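Local coordinates for protein 3-phytase (Klebsiella pneumoniae, PDB 2WNH) that probably removes phosphate groups from phytate (inositol hexakisphosphate) as a histidine acid phosphatase, with initial attack expected at the 3-position, at residues T101-T104 against A105-L108; G230-Q234 against A235-T239. The protein carries 3 engineered substitutions. All coordinates share one frame; numbering follows the deposited sequence.

Both contacts are local, each formed within one unbroken run of chain, and they illustrate how short-range order is achieved inside a helix and where a loop runs into one. Contact 1 lies wholly inside helix 99-112, in the buried part of the molecule; its polar links are repeated main-chain bonds, while A105 and L108 pack on neighbouring strands. Contact 2, farther from the centre of the chain and partly exposed, joins a loop to a short helix, and there a glutamine side chain does much of the work that main-chain atoms do in contact 1. No element is shared: the centres are about 28 Å apart, although both lie within the histidine phosphatase region of the sequence.

Contact 1: T101-T104 against A105-L108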
loop_
_atom_site.group_PDB
_atom_site.type_symbol
_atom_site.label_atom_id
_atom_site.label_comp_id
_atom_site.label_asym_id
_atom_site.label_seq_id
_atom_site.Cartn_x
_atom_site.Cartn_y
_atom_site.Cartn_z
ATOM N N THR B 101 9.501 -16.802 24.139
ATOM C CA THR B 101 8.038 -16.782 24.077
ATOM C C THR B 101 7.501 -15.349 23.988
ATOM O O THR B 101 6.564 -15.107 23.240
ATOM C CB THR B 101 7.422 -17.542 25.282
ATOM O OG1 THR B 101 8.178 -17.214 26.458
ATOM C CG2 THR B 101 7.519 -19.017 25.068
ATOM N N ARG B 102 8.076 -14.398 24.726
ATOM C CA ARG B 102 7.696 -12.985 24.553
ATOM C C ARG B 102 7.927 -12.540 23.098
ATOM O O ARG B 102 7.048 -11.924 22.473
ATOM C CB ARG B 102 8.447 -12.082 25.536
ATOM C CG ARG B 102 7.960 -12.274 26.982
ATOM C CD ARG B 102 8.687 -11.305 27.915
ATOM N NE ARG B 102 10.099 -11.617 28.082
ATOM C CZ ARG B 102 11.106 -10.778 27.824
ATOM N NH1 ARG B 102 10.872 -9.547 27.374
ATOM N NH2 ARG B 102 12.361 -11.181 28.021
ATOM N N ALA B 103 9.094 -12.874 22.543
ATOM C CA ALA B 103 9.416 -12.376 21.202
ATOM C C ALA B 103 8.515 -13.061 20.155
ATOM O O ALA B 103 8.104 -12.430 19.182
ATOM C CB ALA B 103 10.885 -12.597 20.888
ATOM N N THR B 104 8.194 -14.330 20.363
ATOM C CA THR B 104 7.283 -15.050 19.467
ATOM C C THR B 104 5.873 -14.423 19.482
ATOM O O THR B 104 5.234 -14.216 18.419
ATOM C CB THR B 104 7.194 -16.545 19.850
ATOM O OG1 THR B 104 8.471 -17.152 19.613
ATOM C CG2 THR B 104 6.126 -17.258 19.029
ATOM N N ALA B 105 5.401 -14.105 20.682
ATOM C CA ALA B 105 4.115 -13.416 20.834
ATOM C C ALA B 105 4.134 -12.071 20.090
ATOM O O ALA B 105 3.173 -11.749 19.399
ATOM C CB ALA B 105 3.805 -13.220 22.307
ATOM N N GLN B 106 5.197 -11.284 20.262
ATOM C CA GLN B 106 5.351 -10.044 19.478
ATOM C C GLN B 106 5.298 -10.305 17.968
ATOM O O GLN B 106 4.574 -9.606 17.246
ATOM C CB GLN B 106 6.655 -9.326 19.850
ATOM C CG GLN B 106 6.659 -8.782 21.291
ATOM C CD GLN B 106 7.977 -8.145 21.627
ATOM O OE1 GLN B 106 8.041 -7.097 22.305
ATOM N NE2 GLN B 106 9.037 -8.749 21.147
ATOM N N ALA B 107 6.024 -11.323 17.501
ATOM C CA ALA B 107 6.039 -11.670 16.069
ATOM C C ALA B 107 4.654 -11.994 15.529
ATOM O O ALA B 107 4.315 -11.575 14.409
ATOM C CB ALA B 107 7.023 -12.820 15.786
ATOM N N LEU B 108 3.840 -12.722 16.301
ATOM C CA LEU B 108 2.519 -13.104 15.810
ATOM C C LEU B 108 1.629 -11.895 15.592
ATOM O O LEU B 108 0.973 -11.833 14.553
ATOM C CB LEU B 108 1.803 -14.047 16.791
ATOM C CG LEU B 108 2.339 -15.483 16.702
ATOM C CD1 LEU B 108 1.885 -16.373 17.884
ATOM C CD2 LEU B 108 1.915 -16.167 15.385
#
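With CG set beside its own backbone N (chi1 -67°) and the chain extended beyond it, Q106 runs back along the helix toward R102 and A103: CG rests 3.4 Å from R102 O, and NE2 lies 3.6 Å from A103 CA. The same choice of chi1 in L108 lays CG alongside T104, 3.6 Å from T104 O. Beneath these side chains runs the regular i to i+4 ladder of an alpha-helix. A105 N donates to T101 O, Q106 N to R102 O in the straightest of the four bonds (3.0 Å, 170°), A107 N to A103 O, and L108 N to T104 O (2.9 Å, 150°). The buried OG1 of T104 is hydrogen-bonded to R100 O and also to G26 N, and its side chain touches H25, in the loop carrying the family's R-H-G signature. The amide of Q106 reaches the subunit boundary, its OE1 bonded to T50 OG1 of the second subunit. Helix 99-112 packs against both the central sheet and helix 58-77: A105 meets V93 and A95 of strand 91-95 and V288 of strand 284-289, L108 meets L286, and A107 and L108 face V64 of helix 58-77.

Contact 2: G230-Q234 against A235-T239; sequences GKIAQ and ASQIT
Three hydrogen bonds tie the side-chain amide of Q237 to the backbone of the loop before it. Its OE1 accepts from two successive main-chain N-H groups: A233 N at 2.7 Å in a nearly straight bond (168°), tilted from the carbonyl plane, and Q234 N at 3.1 Å, within that plane. NE2 donates to a lone pair of K231 O, 3.2 Å away and in the plane of that carbonyl; the angle at the hydrogen is only 136°. Two N-H donors on OE1 and a carbonyl acceptor for NE2 settle which end is which. With CG beside the backbone N (chi1 -72°) and CD extended beyond it, the side chain reaches back to the loop. The amide of Q234, almost perpendicular to that of Q237, brings NE2 to 3.0 Å from S236 OG.

On the passage from the loop after helix 204-219 into helix 235-239, Q237 thus reaches back to the N-H of Q234 as the later residue of a capping box does, but the reciprocal side-chain bond is absent. Instead Q237 N donates to the backbone Q234 O at 3.1 Å, from above the carbonyl plane, an i to i+3 bond near the entry to the helix, and T239 N donates to A235 O, i to i+4.

Apolar contacts lie deeper. I232 passes alongside Q237 in the opposite direction, CG2 3.8 Å from Q237 CB, and crosses I238 at about a right angle, CG2 4.1 Å from I238 CD1. I238 also packs on L214 and W218 of helix 204-219 and on L345 of helix 345-349.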
loop_
_atom_site.group_PDB
_atom_site.type_symbol
_atom_site.label_atom_id
_atom_site.label_comp_id
_atom_site.label_asym_id
_atom_site.label_seq_id
_atom_site.Cartn_x
_atom_site.Cartn_y
_atom_site.Cartn_z
ATOM N N GLY B 230 27.882 -30.988 7.491
ATOM C CA GLY B 230 27.652 -31.358 6.098
ATOM C C GLY B 230 27.002 -32.706 5.849
ATOM O O GLY B 230 26.761 -33.057 4.716
ATOM N N LYS B 231 26.661 -33.441 6.903
ATOM C CA LYS B 231 26.136 -34.798 6.742
ATOM C C LYS B 231 24.636 -34.864 6.406
ATOM O O LYS B 231 24.133 -35.909 5.954
ATOM C CB LYS B 231 26.449 -35.649 7.988
ATOM C CG LYS B 231 27.931 -35.746 8.384
ATOM C CD LYS B 231 28.738 -36.521 7.367
ATOM C CE LYS B 231 30.081 -36.975 7.946
ATOM N NZ LYS B 231 30.986 -37.468 6.856
ATOM N N ILE B 232 23.915 -33.769 6.659
ATOM C CA ILE B 232 22.478 -33.707 6.367
ATOM C C ILE B 232 22.219 -32.634 5.322
ATOM O O ILE B 232 22.546 -31.469 5.531
ATOM C CB ILE B 232 21.616 -33.449 7.634
ATOM C CG1 ILE B 232 21.705 -34.662 8.586
ATOM C CG2 ILE B 232 20.152 -33.160 7.235
ATOM C CD1 ILE B 232 21.036 -34.479 9.938
ATOM N N ALA B 233 21.624 -33.038 4.212
ATOM C CA ALA B 233 21.447 -32.133 3.083
ATOM C C ALA B 233 20.017 -32.039 2.544
ATOM O O ALA B 233 19.733 -31.210 1.681
ATOM C CB ALA B 233 22.404 -32.515 1.979
ATOM N N GLN B 234 19.120 -32.898 3.017
ATOM C CA GLN B 234 17.716 -32.813 2.628
ATOM C C GLN B 234 16.773 -33.007 3.809
ATOM O O GLN B 234 17.154 -33.603 4.815
ATOM C CB GLN B 234 17.377 -33.795 1.505
ATOM C CG GLN B 234 17.937 -35.192 1.687
ATOM C CD GLN B 234 17.709 -36.074 0.464
ATOM O OE1 GLN B 234 18.662 -36.544 -0.163
ATOM N NE2 GLN B 234 16.440 -36.302 0.118
ATOM N N ALA B 235 15.551 -32.491 3.664
ATOM C CA ALA B 235 14.544 -32.517 4.730
ATOM C C ALA B 235 14.207 -33.940 5.181
ATOM O O ALA B 235 13.956 -34.182 6.362
ATOM C CB ALA B 235 13.263 -31.774 4.296
ATOM N N SER B 236 14.208 -34.875 4.239
ATOM C CA SER B 236 13.875 -36.276 4.534
ATOM C C SER B 236 14.808 -36.859 5.590
ATOM O O SER B 236 14.417 -37.730 6.362
ATOM C CB SER B 236 13.940 -37.108 3.255
ATOM O OG SER B 236 15.264 -37.146 2.757
ATOM N N GLN B 237 16.047 -36.381 5.628
ATOM C CA GLN B 237 17.012 -36.853 6.613
ATOM C C GLN B 237 16.693 -36.368 8.021
ATOM O O GLN B 237 17.028 -37.040 8.993
ATOM C CB GLN B 237 18.417 -36.412 6.249
ATOM C CG GLN B 237 18.993 -37.138 5.056
ATOM C CD GLN B 237 20.318 -36.551 4.661
ATOM O OE1 GLN B 237 20.378 -35.465 4.093
ATOM N NE2 GLN B 237 21.400 -37.259 4.976
ATOM N N ILE B 238 16.077 -35.189 8.138
ATOM C CA ILE B 238 15.582 -34.735 9.445
ATOM C C ILE B 238 14.384 -35.586 9.844
ATOM O O ILE B 238 14.321 -36.086 10.975
ATOM C CB ILE B 238 15.209 -33.222 9.428
ATOM C CG1 ILE B 238 16.458 -32.375 9.168
ATOM C CG2 ILE B 238 14.521 -32.785 10.741
ATOM C CD1 ILE B 238 17.480 -32.402 10.285
ATOM N N THR B 239 13.442 -35.750 8.920
ATOM C CA THR B 239 12.243 -36.578 9.141
ATOM C C THR B 239 12.586 -37.970 9.674
ATOM O O THR B 239 11.939 -38.467 10.614
ATOM C CB THR B 239 11.426 -36.702 7.839
ATOM O OG1 THR B 239 11.017 -35.396 7.425
ATOM C CG2 THR B 239 10.202 -37.587 8.035
#